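Long-range contacts in L-amino acid deaminase (PDB 5I39), which binds flavin-adenine dinucleotide and probably catalyses the oxidative deamination of L-amino acids at the membrane: residues S77-Q82 and G182-E187; D113-T118 and E187-V192. All blocks are in the same frame, centred on the assembly; numbering follows the deposited sequence. Where two conformers were deposited one is given.

Contact 1 (S77-Q82 and G182-E187); sequences SRFYGQ and GSFDPE. With FAD (flavin-adenine dinucleotide), chain B.
Pro186 lays its CB over one face of the Phe79 ring, 3.6 Å from the centroid and 10° off the ring normal, a CH-pi contact near the ring centre. The same ring offers its edge to the backbone, with Phe79 CE1 3.4 Å from Phe184 O. With CG placed between its backbone N and carbonyl carbon (chi1 56°), Phe79 turns this ring to the proline while its CB rests 3.5 Å from FAD C5X. Beside it the Phe184 ring stands obliquely, its CD1 reaching Gly81 O and its edge facing FAD O2. Gly81 O also accepts from Phe184 N at 3.0 Å, the donor being tilted out of the carbonyl plane. One residue on from Gly81 and one back from Phe184, Gln82 and Ser183 form an antiparallel, non-hydrogen-bonded bridge that joins strands 82-83 and 182-183 in a fold of the FAD-dependent oxidoreductase family. Here the backbone grips the cofactor: Gly81 N and Gln82 N both donate to FAD O4, each at 3.0 Å, and FAD N3 donates to Gln82 O at 2.8 Å, so that segment 77-82 alone gives the pyrimidine edge three bonds. Further out, Met377 of helix 376-392 touches both phenylalanines, while the side chain of Asp185 forms salt bridges with Arg23 and Arg286, the latter also bonded to Ser183 OG.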
# COMPACT_ATOMS: atom_id res chain seq x y z
N SER A 77 -2.42 2.65 -7.57
CA SER A 77 -2.06 3.96 -8.13
C SER A 77 -2.96 5.09 -7.64
O SER A 77 -3.00 6.14 -8.26
CB SER A 77 -2.07 3.91 -9.66
OG SER A 77 -3.37 3.62 -10.15
N ARG A 78 -3.65 4.88 -6.51
CA ARG A 78 -4.66 5.82 -6.02
C ARG A 78 -4.49 6.20 -4.54
O ARG A 78 -5.34 6.89 -3.96
CB ARG A 78 -6.06 5.25 -6.27
CG ARG A 78 -6.35 5.00 -7.74
CD ARG A 78 -7.71 4.36 -7.99
NE ARG A 78 -8.79 5.34 -8.04
CZ ARG A 78 -9.01 6.20 -9.04
NH1 ARG A 78 -8.23 6.23 -10.12
NH2 ARG A 78 -10.03 7.05 -8.96
N PHE A 79 -3.37 5.81 -3.96
CA PHE A 79 -3.17 5.91 -2.52
C PHE A 79 -2.68 7.29 -2.08
O PHE A 79 -2.24 8.10 -2.88
CB PHE A 79 -2.22 4.79 -2.07
CG PHE A 79 -0.91 4.77 -2.79
CD1 PHE A 79 0.09 5.65 -2.44
CD2 PHE A 79 -0.67 3.86 -3.82
CE1 PHE A 79 1.31 5.65 -3.09
CE2 PHE A 79 0.55 3.85 -4.48
CZ PHE A 79 1.54 4.74 -4.11
N TYR A 80 -2.74 7.53 -0.77
CA TYR A 80 -2.31 8.81 -0.18
C TYR A 80 -0.79 8.93 -0.20
O TYR A 80 -0.26 9.99 -0.54
CB TYR A 80 -2.83 8.95 1.25
CG TYR A 80 -2.34 10.17 2.00
CD1 TYR A 80 -2.34 11.44 1.41
CD2 TYR A 80 -1.89 10.06 3.31
CE1 TYR A 80 -1.90 12.55 2.12
CE2 TYR A 80 -1.46 11.17 4.02
CZ TYR A 80 -1.47 12.42 3.42
OH TYR A 80 -1.06 13.53 4.10
N GLY A 81 -0.11 7.86 0.21
CA GLY A 81 1.33 7.72 0.01
C GLY A 81 2.24 7.75 1.21
O GLY A 81 3.41 8.09 1.07
N GLN A 82 1.73 7.36 2.38
CA GLN A 82 2.57 7.29 3.58
C GLN A 82 2.82 5.85 4.00
O GLN A 82 1.93 5.00 3.93
CB GLN A 82 1.97 8.11 4.72
CG GLN A 82 0.64 7.62 5.28
CD GLN A 82 0.06 8.58 6.30
OE1 GLN A 82 0.77 9.40 6.89
NE2 GLN A 82 -1.25 8.48 6.52
N GLY A 182 7.88 6.78 5.79
CA GLY A 182 8.12 6.76 4.36
C GLY A 182 7.09 7.54 3.58
O GLY A 182 5.96 7.76 4.03
N SER A 183 7.50 7.94 2.38
CA SER A 183 6.64 8.58 1.40
C SER A 183 6.85 7.89 0.06
O SER A 183 7.99 7.60 -0.30
CB SER A 183 7.05 10.05 1.28
OG SER A 183 6.37 10.71 0.23
N PHE A 184 5.77 7.64 -0.66
CA PHE A 184 5.84 7.14 -2.04
C PHE A 184 4.67 7.74 -2.81
O PHE A 184 3.61 8.00 -2.24
CB PHE A 184 5.91 5.59 -2.18
CG PHE A 184 5.23 4.79 -1.09
CD1 PHE A 184 4.02 5.19 -0.51
CD2 PHE A 184 5.78 3.58 -0.68
CE1 PHE A 184 3.42 4.43 0.48
CE2 PHE A 184 5.17 2.81 0.31
CZ PHE A 184 3.99 3.24 0.89
N ASP A 185 4.88 7.96 -4.10
CA ASP A 185 3.93 8.72 -4.91
C ASP A 185 3.16 7.76 -5.83
O ASP A 185 3.78 6.98 -6.56
CB ASP A 185 4.65 9.77 -5.76
CG ASP A 185 5.52 10.71 -4.93
OD1 ASP A 185 5.37 10.78 -3.69
OD2 ASP A 185 6.37 11.39 -5.54
N PRO A 186 1.82 7.84 -5.83
CA PRO A 186 1.03 6.85 -6.58
C PRO A 186 1.11 6.96 -8.10
O PRO A 186 0.73 6.02 -8.80
CB PRO A 186 -0.39 7.09 -6.07
CG PRO A 186 -0.40 8.52 -5.68
CD PRO A 186 0.95 8.76 -5.08
N GLU A 187 1.64 8.07 -8.62
CA GLU A 187 1.86 8.20 -10.05
C GLU A 187 3.07 7.41 -10.53
O GLU A 187 3.26 7.27 -11.74
CB GLU A 187 2.01 9.67 -10.44
CG GLU A 187 0.80 10.54 -10.12
CD GLU A 187 0.64 10.90 -8.65
OE1 GLU A 187 1.66 11.01 -7.94
OE2 GLU A 187 -0.52 11.05 -8.21
PA FAD B . -5.01 -3.40 -6.27
O1A FAD B . -6.44 -2.86 -6.35
O2A FAD B . -3.93 -2.35 -6.51
O5B FAD B . -4.75 -4.54 -7.35
C5B FAD B . -5.58 -5.68 -7.49
C4B FAD B . -5.62 -5.97 -8.98
O4B FAD B . -6.31 -7.22 -9.18
C3B FAD B . -6.39 -4.90 -9.76
O3B FAD B . -5.52 -4.28 -10.70
C2B FAD B . -7.54 -5.70 -10.38
O2B FAD B . -7.94 -5.22 -11.68
C1B FAD B . -6.99 -7.12 -10.42
N9A FAD B . -7.98 -8.19 -10.44
C8A FAD B . -9.01 -8.34 -9.62
N7A FAD B . -9.70 -9.47 -9.88
C5A FAD B . -9.07 -10.03 -10.90
C6A FAD B . -9.25 -11.23 -11.71
N6A FAD B . -10.27 -12.07 -11.45
N1A FAD B . -8.37 -11.49 -12.70
C2A FAD B . -7.34 -10.68 -12.95
N3A FAD B . -7.12 -9.54 -12.28
C4A FAD B . -7.93 -9.20 -11.27
N1 FAD B . -1.54 2.11 1.72
C2 FAD B . -0.44 2.60 2.31
O2 FAD B . 0.45 1.80 2.66
N3 FAD B . -0.29 3.93 2.51
C4 FAD B . -1.21 4.85 2.19
O4 FAD B . -1.01 6.04 2.38
C4X FAD B . -2.46 4.39 1.56
N5 FAD B . -3.49 5.23 1.24
C5X FAD B . -4.51 4.77 0.52
C6 FAD B . -5.47 5.64 -0.01
C7 FAD B . -6.51 5.19 -0.82
C7M FAD B . -7.50 6.17 -1.42
C8 FAD B . -6.63 3.76 -1.11
C8M FAD B . -7.72 3.22 -2.01
C9 FAD B . -5.69 2.88 -0.56
C9A FAD B . -4.65 3.33 0.24
N10 FAD B . -3.71 2.45 0.79
C10 FAD B . -2.53 2.94 1.35
C1' FAD B . -3.83 1.02 0.61
C2' FAD B . -3.11 0.48 -0.57
O2' FAD B . -3.29 1.37 -1.67
C3' FAD B . -3.69 -0.90 -0.86
O3' FAD B . -3.72 -1.72 0.34
C4' FAD B . -2.92 -1.66 -1.91
O4' FAD B . -2.73 -0.84 -3.08
C5' FAD B . -3.68 -2.93 -2.29
O5' FAD B . -2.93 -3.56 -3.32
P FAD B . -3.59 -4.81 -4.11
O1P FAD B . -2.56 -5.30 -5.07
O2P FAD B . -4.22 -5.76 -3.11
O3P FAD B . -4.87 -4.14 -4.85

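Contact 2 (D113-T118 and E187-V192)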
# COMPACT_ATOMS: atom_id res chain seq x y z
N ASP A 113 14.46 5.25 -9.40
CA ASP A 113 13.76 5.93 -8.32
C ASP A 113 12.28 5.52 -8.29
O ASP A 113 11.53 5.79 -9.22
CB ASP A 113 13.90 7.45 -8.51
CG ASP A 113 13.41 8.27 -7.33
OD1 ASP A 113 12.96 7.70 -6.30
OD2 ASP A 113 13.48 9.51 -7.44
N THR A 114 11.86 4.89 -7.20
CA THR A 114 10.46 4.52 -6.99
C THR A 114 9.62 5.69 -6.49
O THR A 114 8.40 5.57 -6.41
CB THR A 114 10.33 3.39 -5.95
OG1 THR A 114 10.79 3.86 -4.67
CG2 THR A 114 11.10 2.15 -6.38
N THR A 115 10.29 6.80 -6.14
CA THR A 115 9.81 7.95 -5.34
C THR A 115 9.82 7.70 -3.83
O THR A 115 9.49 8.61 -3.08
CB THR A 115 8.45 8.56 -5.76
OG1 THR A 115 7.36 7.69 -5.44
CG2 THR A 115 8.45 8.92 -7.23
N TYR A 116 10.22 6.51 -3.37
CA TYR A 116 10.27 6.29 -1.93
C TYR A 116 11.28 7.24 -1.30
O TYR A 116 12.41 7.38 -1.79
CB TYR A 116 10.63 4.86 -1.54
CG TYR A 116 10.41 4.63 -0.06
CD1 TYR A 116 9.13 4.46 0.45
CD2 TYR A 116 11.47 4.65 0.85
CE1 TYR A 116 8.90 4.28 1.81
CE2 TYR A 116 11.25 4.47 2.21
CZ TYR A 116 9.97 4.28 2.68
OH TYR A 116 9.72 4.07 4.02
N ARG A 117 10.86 7.88 -0.21
CA ARG A 117 11.71 8.76 0.58
C ARG A 117 11.47 8.47 2.05
O ARG A 117 10.34 8.21 2.46
CB ARG A 117 11.37 10.23 0.33
CG ARG A 117 11.54 10.70 -1.11
CD ARG A 117 13.00 10.83 -1.51
NE ARG A 117 13.14 11.32 -2.88
CZ ARG A 117 13.11 10.57 -3.99
NH1 ARG A 117 12.95 9.25 -3.92
NH2 ARG A 117 13.25 11.15 -5.17
N THR A 118 12.54 8.54 2.84
CA THR A 118 12.41 8.59 4.29
C THR A 118 12.21 10.06 4.64
O THR A 118 13.12 10.88 4.47
CB THR A 118 13.63 7.96 4.98
OG1 THR A 118 13.67 6.57 4.65
CG2 THR A 118 13.52 8.08 6.48
N GLU A 187 1.64 8.07 -8.62
CA GLU A 187 1.86 8.20 -10.05
C GLU A 187 3.07 7.41 -10.53
O GLU A 187 3.26 7.27 -11.74
CB GLU A 187 2.01 9.67 -10.44
CG GLU A 187 0.80 10.54 -10.12
CD GLU A 187 0.64 10.90 -8.65
OE1 GLU A 187 1.66 11.01 -7.94
OE2 GLU A 187 -0.52 11.05 -8.21
N VAL A 188 3.90 6.92 -9.61
CA VAL A 188 5.18 6.29 -9.95
C VAL A 188 5.42 4.92 -9.31
O VAL A 188 5.81 3.99 -10.02
CB VAL A 188 6.37 7.21 -9.58
CG1 VAL A 188 7.70 6.58 -9.98
CG2 VAL A 188 6.23 8.57 -10.26
N ALA A 189 5.25 4.79 -8.00
CA ALA A 189 5.84 3.67 -7.25
C ALA A 189 5.52 2.28 -7.81
O ALA A 189 6.42 1.50 -8.09
CB ALA A 189 5.47 3.75 -5.78
N THR A 190 4.24 1.97 -7.96
CA THR A 190 3.86 0.63 -8.39
C THR A 190 4.24 0.38 -9.85
O THR A 190 4.53 -0.75 -10.24
CB THR A 190 2.37 0.36 -8.15
OG1 THR A 190 2.09 0.64 -6.78
CG2 THR A 190 2.01 -1.10 -8.44
N PHE A 191 4.26 1.45 -10.65
CA PHE A 191 4.65 1.34 -12.06
C PHE A 191 6.13 0.98 -12.18
O PHE A 191 6.49 0.12 -12.99
CB PHE A 191 4.31 2.63 -12.80
CG PHE A 191 2.85 2.98 -12.73
CD1 PHE A 191 1.93 2.32 -13.55
CD2 PHE A 191 2.38 3.91 -11.81
CE1 PHE A 191 0.57 2.61 -13.46
CE2 PHE A 191 1.03 4.20 -11.72
CZ PHE A 191 0.13 3.55 -12.54
N VAL A 192 6.97 1.60 -11.37
CA VAL A 192 8.39 1.22 -11.32
C VAL A 192 8.53 -0.25 -10.89
O VAL A 192 9.31 -1.00 -11.48
CB VAL A 192 9.19 2.17 -10.40
CG1 VAL A 192 10.59 1.64 -10.12
CG2 VAL A 192 9.27 3.55 -11.05
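Asp113, whose backbone O lies 3.7 Å from Val192 CG2, carries a carboxylate that meets the guanidinium of Arg117 at its edge, nearly in the guanidinium plane. The grip is end-on: Arg117 NH1 reaches Asp113 OD1 at 2.8 Å, and Arg117 NH2 reaches Asp113 OD2 at 2.8 Å on its syn lone pair. A third donor comes from above the carboxylate plane, 57° out of it, where Thr115 N lies 2.8 Å from Asp113 OD1. Two bonds thus converge on that oxygen from different directions and fix the rotation of the group. The Tyr116 ring meets that of Trp103.

Next to this polar cluster, methyl groups do the touching. Thr115 CG2 sits 3.6 Å from Val188 CB, close to both valine methyls, the two side chains crossing at a slant. Thr114 CG2 comes 3.8 Å from Val192 CG1, with these side chains at about a right angle. In both threonines the hydroxyl occupies the place between backbone N and carbonyl carbon (chi1 64° and 72°), which turns Thr115 CG2 to Val188 and Thr114 CG2 to Val192, within the helix. Thr115 OG1 donates to Thr114 O and accepts from Asp185 N, while Thr114 OG1 takes Tyr116 N at 3.0 Å and also bonds Asn107 OD1. A CA-H...O contact of 3.3 Å runs from Ala189 CA to Thr114 O, whose partial negative charge the positive start of helix 189-199 would probably suit.

The bonds of Asp113 OD1 with Thr115 N and of Thr114 OG1 with Tyr116 N make an Asx turn and an ST turn that stiffen the loop from within. It sets its methyls against Val188, at the N-cap position, and the first turn of helix 189-199: a turn leading into strand 117-123, laid against the start of a helix.

In the fold
From the N terminus the chain first supplies 77-82, which leads into strand 82-83, then 113-118 at the start of strand 117-123, and only later returns through 182-187 and 187-192, which share Glu187. Contact 1 closes a loop of 99 residues and contact 2 one of 68; because their segments alternate, the two closures cross instead of nesting. Strand 182-183 stands between strands 82-83 and 117-123 in one sheet. Contact 1 ties the flavin-lining loop to this sheet, and contact 2 ties the approach to strand 117-123 to helix 189-199. That helix, the next regular element after strand 182-183, packs through Thr190 on helix 47-58, probably part of the dinucleotide-binding fold.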